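Local coordinates for protein redox-sensing transcriptional repressor Rex (Thermoanaerobacter ethanolicus, PDB 3WG9) that probably represses transcription in response to the cellular NADH/NAD(+) balance, binding DNA as a homodimer, at residues Val30-Leu38 against Gln62-Leu71; Asp148-Ala159 against Ile171-Leu182. One frame throughout, in Å; residues are numbered along the deposited sequence.

Contact 1: residues Val30-Leu38 against Gln62-Leu71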
loop_
_atom_site.group_PDB
_atom_site.type_symbol
_atom_site.label_atom_id
_atom_site.label_comp_id
_atom_site.label_asym_id
_atom_site.label_seq_id
_atom_site.Cartn_x
_atom_site.Cartn_y
_atom_site.Cartn_z
ATOM N N VAL B 30 -23.847 -7.893 9.332
ATOM C CA VAL B 30 -24.060 -9.124 8.561
ATOM C C VAL B 30 -23.594 -10.318 9.400
ATOM O O VAL B 30 -22.407 -10.416 9.753
ATOM C CB VAL B 30 -23.282 -9.092 7.229
ATOM C CG1 VAL B 30 -23.564 -10.355 6.380
ATOM C CG2 VAL B 30 -23.599 -7.790 6.460
ATOM N N LYS B 31 -24.514 -11.229 9.703
ATOM C CA LYS B 31 -24.233 -12.325 10.620
ATOM C C LYS B 31 -23.353 -13.426 10.001
ATOM O O LYS B 31 -22.489 -13.990 10.682
ATOM C CB LYS B 31 -25.537 -12.950 11.176
ATOM C CG LYS B 31 -25.927 -12.437 12.576
ATOM C CD LYS B 31 -25.471 -10.995 12.813
ATOM C CE LYS B 31 -25.568 -10.563 14.296
ATOM N NZ LYS B 31 -26.932 -10.211 14.787
ATOM N N ARG B 32 -23.609 -13.757 8.741
ATOM C CA ARG B 32 -22.977 -14.913 8.135
ATOM C C ARG B 32 -22.531 -14.553 6.730
ATOM O O ARG B 32 -23.124 -13.683 6.100
ATOM C CB ARG B 32 -23.954 -16.083 8.054
ATOM C CG ARG B 32 -24.086 -16.907 9.329
ATOM C CD ARG B 32 -24.671 -18.304 9.029
ATOM N NE ARG B 32 -23.661 -19.304 8.648
ATOM C CZ ARG B 32 -22.778 -19.826 9.502
ATOM N NH1 ARG B 32 -22.754 -19.444 10.779
ATOM N NH2 ARG B 32 -21.917 -20.739 9.082
ATOM N N ILE B 33 -21.515 -15.238 6.220
ATOM C CA ILE B 33 -21.160 -15.058 4.822
ATOM C C ILE B 33 -20.821 -16.407 4.235
ATOM O O ILE B 33 -20.104 -17.188 4.846
ATOM C CB ILE B 33 -19.968 -14.047 4.621
ATOM C CG1 ILE B 33 -19.651 -13.905 3.128
ATOM C CG2 ILE B 33 -18.766 -14.484 5.409
ATOM C CD1 ILE B 33 -18.856 -12.660 2.785
ATOM N N SER B 34 -21.367 -16.683 3.060
ATOM C CA SER B 34 -21.171 -17.977 2.417
ATOM C C SER B 34 -19.783 -18.033 1.766
ATOM O O SER B 34 -19.151 -16.986 1.488
ATOM C CB SER B 34 -22.275 -18.195 1.377
ATOM O OG SER B 34 -22.013 -17.458 0.191
ATOM N N SER B 35 -19.309 -19.247 1.510
ATOM C CA SER B 35 -18.000 -19.457 0.872
ATOM C C SER B 35 -17.946 -18.835 -0.521
ATOM O O SER B 35 -16.926 -18.246 -0.926
ATOM C CB SER B 35 -17.723 -20.965 0.715
ATOM O OG SER B 35 -16.617 -21.326 1.516
ATOM N N ARG B 36 -19.024 -18.989 -1.278
ATOM C CA ARG B 36 -18.986 -18.443 -2.618
ATOM C C ARG B 36 -19.008 -16.892 -2.575
ATOM O O ARG B 36 -18.296 -16.255 -3.338
ATOM C CB ARG B 36 -20.075 -19.019 -3.525
ATOM C CG ARG B 36 -21.464 -18.581 -3.189
ATOM C CD ARG B 36 -22.426 -18.893 -4.320
ATOM N NE ARG B 36 -21.857 -18.564 -5.624
ATOM C CZ ARG B 36 -22.565 -18.422 -6.740
ATOM N NH1 ARG B 36 -23.888 -18.577 -6.732
ATOM N NH2 ARG B 36 -21.945 -18.125 -7.877
ATOM N N GLU B 37 -19.740 -16.316 -1.627
ATOM C CA GLU B 37 -19.849 -14.843 -1.502
ATOM C C GLU B 37 -18.474 -14.262 -1.139
ATOM O O GLU B 37 -17.998 -13.261 -1.704
ATOM C CB GLU B 37 -20.859 -14.458 -0.410
ATOM C CG GLU B 37 -22.272 -15.029 -0.594
ATOM C CD GLU B 37 -23.303 -14.565 0.470
ATOM O OE1 GLU B 37 -24.221 -13.808 0.087
ATOM O OE2 GLU B 37 -23.233 -14.962 1.664
ATOM N N LEU B 38 -17.848 -14.911 -0.173
ATOM C CA LEU B 38 -16.516 -14.534 0.231
ATOM C C LEU B 38 -15.521 -14.637 -0.908
ATOM O O LEU B 38 -14.789 -13.696 -1.181
ATOM C CB LEU B 38 -16.053 -15.299 1.462
ATOM C CG LEU B 38 -14.739 -14.829 2.066
ATOM C CD1 LEU B 38 -14.806 -13.318 2.548
ATOM C CD2 LEU B 38 -14.295 -15.751 3.215
ATOM N N GLN B 62 -19.055 -24.339 11.377
ATOM C CA GLN B 62 -20.198 -25.252 11.342
ATOM C C GLN B 62 -20.788 -25.151 9.947
ATOM O O GLN B 62 -20.868 -24.058 9.379
ATOM C CB GLN B 62 -21.244 -24.822 12.367
ATOM C CG GLN B 62 -22.545 -25.608 12.316
ATOM C CD GLN B 62 -23.772 -24.708 12.314
ATOM O OE1 GLN B 62 -24.902 -25.182 12.183
ATOM N NE2 GLN B 62 -23.551 -23.399 12.444
ATOM N N GLY B 63 -21.183 -26.284 9.385
ATOM C CA GLY B 63 -21.790 -26.307 8.058
ATOM C C GLY B 63 -20.974 -25.483 7.089
ATOM O O GLY B 63 -19.742 -25.390 7.218
ATOM N N TYR B 64 -21.655 -24.856 6.135
ATOM C CA TYR B 64 -20.927 -24.120 5.112
ATOM C C TYR B 64 -21.001 -22.602 5.254
ATOM O O TYR B 64 -21.937 -22.044 5.859
ATOM C CB TYR B 64 -21.264 -24.630 3.709
ATOM C CG TYR B 64 -20.957 -26.113 3.582
ATOM C CD1 TYR B 64 -19.806 -26.659 4.178
ATOM C CD2 TYR B 64 -21.814 -26.974 2.898
ATOM C CE1 TYR B 64 -19.534 -28.028 4.099
ATOM C CE2 TYR B 64 -21.539 -28.343 2.800
ATOM C CZ TYR B 64 -20.400 -28.865 3.402
ATOM O OH TYR B 64 -20.130 -30.221 3.301
ATOM N N GLY B 65 -19.973 -21.940 4.742
ATOM C CA GLY B 65 -19.839 -20.507 5.006
ATOM C C GLY B 65 -19.430 -20.273 6.444
ATOM O O GLY B 65 -19.134 -21.205 7.193
ATOM N N TYR B 66 -19.469 -19.008 6.846
ATOM C CA TYR B 66 -18.773 -18.574 8.035
ATOM C C TYR B 66 -19.641 -17.638 8.859
ATOM O O TYR B 66 -20.338 -16.779 8.318
ATOM C CB TYR B 66 -17.509 -17.796 7.598
ATOM C CG TYR B 66 -16.531 -18.623 6.775
ATOM C CD1 TYR B 66 -15.640 -19.484 7.396
ATOM C CD2 TYR B 66 -16.540 -18.566 5.378
ATOM C CE1 TYR B 66 -14.756 -20.225 6.646
ATOM C CE2 TYR B 66 -15.624 -19.289 4.627
ATOM C CZ TYR B 66 -14.766 -20.134 5.278
ATOM O OH TYR B 66 -13.925 -20.947 4.553
ATOM N N ASN B 67 -19.502 -17.734 10.164
ATOM C CA ASN B 67 -19.960 -16.679 11.046
ATOM C C ASN B 67 -18.966 -15.503 10.954
ATOM O O ASN B 67 -17.752 -15.675 11.129
ATOM C CB ASN B 67 -20.042 -17.200 12.498
ATOM C CG ASN B 67 -20.533 -16.149 13.457
ATOM O OD1 ASN B 67 -19.749 -15.383 13.998
ATOM N ND2 ASN B 67 -21.858 -16.100 13.682
ATOM N N VAL B 68 -19.494 -14.334 10.630
ATOM C CA VAL B 68 -18.689 -13.147 10.398
ATOM C C VAL B 68 -17.894 -12.781 11.631
ATOM O O VAL B 68 -16.678 -12.589 11.552
ATOM C CB VAL B 68 -19.581 -11.977 9.971
ATOM C CG1 VAL B 68 -18.829 -10.651 10.053
ATOM C CG2 VAL B 68 -20.138 -12.215 8.588
ATOM N N GLU B 69 -18.562 -12.674 12.782
ATOM C CA GLU B 69 -17.894 -12.163 13.967
ATOM C C GLU B 69 -16.787 -13.117 14.397
ATOM O O GLU B 69 -15.733 -12.685 14.869
ATOM C CB GLU B 69 -18.878 -11.937 15.125
ATOM C CG GLU B 69 -18.246 -11.302 16.379
ATOM C CD GLU B 69 -19.291 -11.096 17.484
ATOM O OE1 GLU B 69 -20.371 -10.536 17.170
ATOM O OE2 GLU B 69 -19.084 -11.556 18.641
ATOM N N GLU B 70 -17.028 -14.421 14.275
ATOM C CA GLU B 70 -16.040 -15.395 14.753
ATOM C C GLU B 70 -14.848 -15.475 13.794
ATOM O O GLU B 70 -13.712 -15.673 14.229
ATOM C CB GLU B 70 -16.668 -16.791 14.895
ATOM C CG GLU B 70 -17.729 -16.821 15.983
ATOM C CD GLU B 70 -18.192 -18.234 16.359
ATOM O OE1 GLU B 70 -18.308 -19.088 15.451
ATOM O OE2 GLU B 70 -18.437 -18.470 17.576
ATOM N N LEU B 71 -15.128 -15.392 12.500
ATOM C CA LEU B 71 -14.043 -15.434 11.518
ATOM C C LEU B 71 -13.225 -14.161 11.711
ATOM O O LEU B 71 -11.972 -14.206 11.786
ATOM C CB LEU B 71 -14.555 -15.627 10.095
ATOM C CG LEU B 71 -13.551 -15.552 8.931
ATOM C CD1 LEU B 71 -12.316 -16.404 9.211
ATOM C CD2 LEU B 71 -14.180 -15.842 7.598
HETATM O O HOH W 1 -21.635 -12.619 12.869
HETATM O O HOH W 2 -23.757 -19.198 5.467
HETATM O O HOH W 3 -20.287 -21.306 11.507
HETATM O O HOH W 4 -23.859 -18.512 12.901
#

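Contact 2: residues Asp148-Ala159 against Ile171-Leu182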
loop_
_atom_site.group_PDB
_atom_site.type_symbol
_atom_site.label_atom_id
_atom_site.label_comp_id
_atom_site.label_asym_id
_atom_site.label_seq_id
_atom_site.Cartn_x
_atom_site.Cartn_y
_atom_site.Cartn_z
ATOM N N ASP B 148 9.673 -2.081 18.819
ATOM C CA ASP B 148 9.536 -3.203 17.936
ATOM C C ASP B 148 9.676 -2.776 16.481
ATOM O O ASP B 148 10.309 -3.495 15.737
ATOM C CB ASP B 148 8.167 -3.845 18.149
ATOM C CG ASP B 148 8.001 -4.393 19.589
ATOM O OD1 ASP B 148 8.896 -5.152 20.007
ATOM O OD2 ASP B 148 7.095 -3.925 20.324
ATOM N N ILE B 149 9.004 -1.694 16.063
ATOM C CA ILE B 149 8.847 -1.388 14.622
ATOM C C ILE B 149 9.413 0.014 14.359
ATOM O O ILE B 149 9.095 0.930 15.112
ATOM C CB ILE B 149 7.380 -1.429 14.174
ATOM C CG1 ILE B 149 6.740 -2.815 14.433
ATOM C CG2 ILE B 149 7.272 -1.000 12.672
ATOM C CD1 ILE B 149 5.166 -2.806 14.263
ATOM N N GLY B 150 10.375 0.141 13.444
ATOM C CA GLY B 150 10.853 1.493 13.028
ATOM C C GLY B 150 10.172 1.785 11.675
ATOM O O GLY B 150 10.203 0.983 10.728
ATOM N N ILE B 151 9.473 2.902 11.587
ATOM C CA ILE B 151 8.807 3.261 10.325
ATOM C C ILE B 151 9.626 4.338 9.647
ATOM O O ILE B 151 9.934 5.364 10.305
ATOM C CB ILE B 151 7.429 3.818 10.652
ATOM C CG1 ILE B 151 6.667 2.780 11.489
ATOM C CG2 ILE B 151 6.678 4.307 9.328
ATOM C CD1 ILE B 151 5.304 3.254 12.052
ATOM N N LEU B 152 10.020 4.123 8.383
ATOM C CA LEU B 152 10.955 5.005 7.716
ATOM C C LEU B 152 10.205 5.941 6.794
ATOM O O LEU B 152 9.538 5.467 5.844
ATOM C CB LEU B 152 12.045 4.260 6.906
ATOM C CG LEU B 152 13.021 3.296 7.581
ATOM C CD1 LEU B 152 13.957 2.723 6.480
ATOM C CD2 LEU B 152 13.854 3.987 8.672
ATOM N N CYS B 153 10.239 7.239 7.114
ATOM C CA CYS B 153 9.532 8.271 6.308
ATOM C C CYS B 153 10.525 9.392 5.964
ATOM O O CYS B 153 10.233 10.585 6.066
ATOM C CB CYS B 153 8.422 8.838 7.191
ATOM S SG CYS B 153 7.114 7.620 7.543
ATOM N N ILE B 154 11.768 9.023 5.734
ATOM C CA ILE B 154 12.799 10.021 5.441
ATOM C C ILE B 154 13.179 10.005 3.974
ATOM O O ILE B 154 12.769 9.098 3.239
ATOM C CB ILE B 154 14.057 9.718 6.236
ATOM C CG1 ILE B 154 14.279 8.207 6.378
ATOM C CG2 ILE B 154 13.984 10.397 7.597
ATOM C CD1 ILE B 154 15.693 7.962 6.769
ATOM N N PRO B 155 13.992 10.982 3.520
ATOM C CA PRO B 155 14.396 10.906 2.110
ATOM C C PRO B 155 15.330 9.724 1.866
ATOM O O PRO B 155 15.882 9.177 2.810
ATOM C CB PRO B 155 15.154 12.225 1.885
ATOM C CG PRO B 155 14.953 13.049 3.098
ATOM C CD PRO B 155 14.619 12.121 4.218
ATOM N N LYS B 156 15.537 9.340 0.608
ATOM C CA LYS B 156 16.456 8.223 0.283
ATOM C C LYS B 156 17.908 8.458 0.667
ATOM O O LYS B 156 18.663 7.507 0.919
ATOM C CB LYS B 156 16.385 7.938 -1.207
ATOM C CG LYS B 156 14.955 7.830 -1.700
ATOM C CD LYS B 156 14.947 7.646 -3.201
ATOM C CE LYS B 156 16.047 8.482 -3.841
ATOM N NZ LYS B 156 16.192 8.147 -5.275
ATOM N N ASP B 157 18.282 9.738 0.711
ATOM C CA ASP B 157 19.597 10.201 1.156
ATOM C C ASP B 157 20.310 9.285 2.164
ATOM O O ASP B 157 21.116 8.445 1.775
ATOM C CB ASP B 157 19.501 11.631 1.709
ATOM C CG ASP B 157 19.449 12.686 0.609
ATOM O OD1 ASP B 157 20.541 13.094 0.150
ATOM O OD2 ASP B 157 18.331 13.119 0.218
ATOM N N ASN B 158 20.073 9.456 3.459
ATOM C CA ASN B 158 20.672 8.501 4.395
ATOM C C ASN B 158 19.692 7.412 4.906
ATOM O O ASN B 158 19.747 7.034 6.076
ATOM C CB ASN B 158 21.470 9.179 5.544
ATOM C CG ASN B 158 22.163 10.488 5.129
ATOM O OD1 ASN B 158 22.395 11.367 5.970
ATOM N ND2 ASN B 158 22.488 10.629 3.847
ATOM N N ALA B 159 18.851 6.869 4.023
ATOM C CA ALA B 159 17.983 5.744 4.376
ATOM C C ALA B 159 18.601 4.381 4.728
ATOM O O ALA B 159 18.184 3.775 5.715
ATOM C CB ALA B 159 16.829 5.557 3.390
ATOM N N ILE B 171 16.291 -3.300 16.549
ATOM C CA ILE B 171 14.910 -3.206 16.013
ATOM C C ILE B 171 14.460 -4.555 15.462
ATOM O O ILE B 171 15.265 -5.340 14.945
ATOM C CB ILE B 171 14.788 -2.083 14.899
ATOM C CG1 ILE B 171 13.342 -1.568 14.824
ATOM C CG2 ILE B 171 15.194 -2.588 13.505
ATOM C CD1 ILE B 171 13.099 -0.543 15.835
ATOM N N LYS B 172 13.168 -4.862 15.553
ATOM C CA LYS B 172 12.716 -6.193 15.041
ATOM C C LYS B 172 12.089 -6.139 13.653
ATOM O O LYS B 172 12.043 -7.142 12.927
ATOM C CB LYS B 172 11.696 -6.853 15.982
ATOM C CG LYS B 172 12.219 -7.041 17.455
ATOM C CD LYS B 172 11.089 -7.733 18.281
ATOM C CE LYS B 172 11.560 -8.149 19.694
ATOM N NZ LYS B 172 11.991 -6.960 20.476
ATOM N N ALA B 173 11.575 -4.963 13.280
ATOM C CA ALA B 173 10.931 -4.803 11.978
ATOM C C ALA B 173 11.052 -3.353 11.559
ATOM O O ALA B 173 11.058 -2.435 12.429
ATOM C CB ALA B 173 9.441 -5.076 12.160
ATOM N N ILE B 174 11.033 -3.174 10.240
ATOM C CA ILE B 174 11.050 -1.881 9.614
ATOM C C ILE B 174 9.930 -1.816 8.615
ATOM O O ILE B 174 9.755 -2.726 7.759
ATOM C CB ILE B 174 12.417 -1.652 8.880
ATOM C CG1 ILE B 174 13.494 -1.441 9.978
ATOM C CG2 ILE B 174 12.321 -0.400 7.973
ATOM C CD1 ILE B 174 14.926 -1.328 9.410
ATOM N N TRP B 175 9.140 -0.748 8.738
ATOM C CA TRP B 175 8.070 -0.484 7.752
ATOM C C TRP B 175 8.561 0.677 6.888
ATOM O O TRP B 175 8.726 1.811 7.352
ATOM C CB TRP B 175 6.759 -0.165 8.500
ATOM C CG TRP B 175 5.519 -0.239 7.660
ATOM C CD1 TRP B 175 5.308 -1.061 6.574
ATOM C CD2 TRP B 175 4.309 0.484 7.853
ATOM N NE1 TRP B 175 4.010 -0.915 6.096
ATOM C CE2 TRP B 175 3.387 0.053 6.848
ATOM C CE3 TRP B 175 3.890 1.423 8.792
ATOM C CZ2 TRP B 175 2.124 0.604 6.707
ATOM C CZ3 TRP B 175 2.600 1.966 8.666
ATOM C CH2 TRP B 175 1.712 1.500 7.669
ATOM N N ASN B 176 8.893 0.383 5.635
ATOM C CA ASN B 176 9.705 1.308 4.837
ATOM C C ASN B 176 8.818 2.017 3.786
ATOM O O ASN B 176 8.354 1.353 2.891
ATOM C CB ASN B 176 10.792 0.517 4.091
ATOM C CG ASN B 176 11.580 1.383 3.100
ATOM O OD1 ASN B 176 11.771 2.595 3.311
ATOM N ND2 ASN B 176 11.971 0.775 1.971
ATOM N N PHE B 177 8.598 3.322 3.903
ATOM C CA PHE B 177 7.817 4.081 2.894
ATOM C C PHE B 177 8.618 4.639 1.712
ATOM O O PHE B 177 8.043 5.270 0.817
ATOM C CB PHE B 177 7.094 5.240 3.542
ATOM C CG PHE B 177 5.863 4.802 4.266
ATOM C CD1 PHE B 177 4.637 4.796 3.600
ATOM C CD2 PHE B 177 5.983 4.231 5.520
ATOM C CE1 PHE B 177 3.480 4.350 4.233
ATOM C CE2 PHE B 177 4.830 3.783 6.178
ATOM C CZ PHE B 177 3.600 3.816 5.522
ATOM N N LEU B 178 9.930 4.468 1.745
ATOM C CA LEU B 178 10.742 5.016 0.676
ATOM C C LEU B 178 10.734 4.090 -0.501
ATOM O O LEU B 178 10.862 2.878 -0.321
ATOM C CB LEU B 178 12.184 5.241 1.087
ATOM C CG LEU B 178 12.737 5.477 2.491
ATOM C CD1 LEU B 178 13.996 6.332 2.279
ATOM C CD2 LEU B 178 11.807 6.079 3.546
ATOM N N PRO B 179 10.695 4.673 -1.711
ATOM C CA PRO B 179 10.528 3.923 -2.933
ATOM C C PRO B 179 11.815 3.214 -3.301
ATOM O O PRO B 179 12.118 3.131 -4.478
ATOM C CB PRO B 179 10.223 5.021 -3.968
ATOM C CG PRO B 179 11.001 6.204 -3.488
ATOM C CD PRO B 179 10.914 6.111 -1.965
ATOM N N ILE B 180 12.534 2.686 -2.321
ATOM C CA ILE B 180 13.746 1.887 -2.526
ATOM C C ILE B 180 13.814 0.665 -1.590
ATOM O O ILE B 180 13.428 0.740 -0.435
ATOM C CB ILE B 180 14.952 2.767 -2.264
ATOM C CG1 ILE B 180 15.231 3.604 -3.517
ATOM C CG2 ILE B 180 16.165 1.954 -1.833
ATOM C CD1 ILE B 180 16.228 4.707 -3.255
ATOM N N ASP B 181 14.304 -0.457 -2.090
ATOM C CA ASP B 181 14.362 -1.686 -1.312
ATOM C C ASP B 181 15.653 -1.840 -0.464
ATOM O O ASP B 181 16.750 -2.128 -0.980
ATOM C CB ASP B 181 14.055 -2.901 -2.195
ATOM C CG ASP B 181 12.565 -2.982 -2.588
ATOM O OD1 ASP B 181 11.803 -1.995 -2.412
ATOM O OD2 ASP B 181 12.126 -4.058 -3.045
ATOM N N LEU B 182 15.479 -1.659 0.851
ATOM C CA LEU B 182 16.576 -1.651 1.843
ATOM C C LEU B 182 17.184 -3.030 2.117
ATOM O O LEU B 182 16.534 -4.024 1.885
ATOM C CB LEU B 182 16.078 -1.051 3.156
ATOM C CG LEU B 182 15.575 0.378 3.006
ATOM C CD1 LEU B 182 15.043 0.809 4.340
ATOM C CD2 LEU B 182 16.644 1.344 2.514
#

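Contact 1: residues Val30-Leu38 against Gln62-Leu71
Ile33 and Tyr66 exchange two backbone hydrogen bonds, Ile33 N to Tyr66 O (2.9 Å) and Tyr66 N to Ile33 O (2.8 Å), as the hydrogen-bonded pair of a short antiparallel sheet. Arg32 and Asn67 are the adjoining non-hydrogen-bonded pair. Beyond them Val68 N donates to Lys31 O at 3.0 Å, from above the carbonyl plane; a water donates to the same oxygen and accepts from Glu69 N. At the other end Gly65 leaves room for the crossing chain, since a CB there would run into Ile33 O and Ser34 CA.

Among the polar side chains, Arg32 bends at chi3 (86°) and folds its guanidinium over the Tyr66-Asn67 peptide, with Tyr66 C 3.8 Å above its plane. Arg32 NH2 makes a weak, nearly straight bond to Tyr64 O (3.5 Å) in that plane. Asn67 OD1 caps helix 68-78 by accepting Glu70 N at 2.9 Å, while its ND2 donates to a water weakly held by Arg32 NH1. A leucine in place of Asn67 would probably leave Glu70 N without its cap and that water without its amide partner. Ser34 N donates to Glu37 OE2 at the start of helix 35-42; the return bond completing a capping box, Glu37 N to Ser34 OG, is less certain because OG is poorly placed.

The apolar face carries Tyr66 CE2 against Leu38 CD2 (4.0 Å), the two side chains at right angles, and Ile33 CG2 against Val68 CG2 (4.1 Å).

This pairing of strands 32-33 and 66-67 is consistent with a winged-helix domain: Ile33 packs on Tyr21 and Leu25 of helix 9-27, and Tyr66 on Arg50 and Leu53 of helix 46-54.

Contact 2: residues Asp148-Ala159 against Ile171-Leu182
Ile151 and Trp175 lie side by side on neighbouring parallel strands, whose axes differ by 20°. From CB outward, Ile151 meets one partner after another. CB is 4.1 Å from Trp175 O, the oxygen that also accepts Leu152 N. CG1, anti to the carbonyl carbon (chi1 -56°), comes within 4.1 Å of Trp175 CE3, and the tip CD1 touches the same CE3 at 4.0 Å, in the plane of the indole and at its edge. The other branch, CG2, approaches the edge of the next ring, 3.7 Å from Phe177 CE2. Phe177 CE2 in turn sits 3.6 Å above the Trp175 plane, offset toward the rim, so Ile151 borders two rings that already pack on each other.

Backbone bonds alternate along the strands: Gly150 N to Ala173 O, Trp175 N to Gly150 O, and Phe177 N to Leu152 O. On the opposite face Leu152 CG packs on Ile174 CG2 (3.8 Å). Asn176, the last residue of its strand, accepts Leu178 N with OD1 in an Asx turn, and its ND2 donates to Ile180 O (2.8 Å) and to Asn192 OD1. A long salt bridge joins Asp148 OD1 to Lys172 NZ (3.6 Å), while Asp148 OD2 takes Asn86 N.

Strands 149-152 and 173-176, joined through helix 159-168, form a beta-alpha-beta unit of the Rossmann fold between strands 85-90 and 189-192. Helix 159-168 covers Leu152, helix 94-102 packs on Ile151 and Phe177, and Ser198 of the second subunit bonds to Trp175 NE1.

In the fold
Contacts 1 and 2 lie on opposite sides of the chain's centre, their own centres 38 Å apart and their nearest atoms about 21 Å apart, so they do not touch. They follow one another along the chain: of contact 1, residues 30-38 lie in the predicted helix-turn-helix and 62-71 pair with them, while contact 2 belongs to the Rossmann part. Contact 2 holds Ile154 and Phe177, both seen to bind NADH in this protein, and it also meets the second subunit, which does not touch contact 1. Within one chain, any effect of the NADH/NAD(+) state on DNA binding would probably have to pass between these separate parts, perhaps through a shift of the domains.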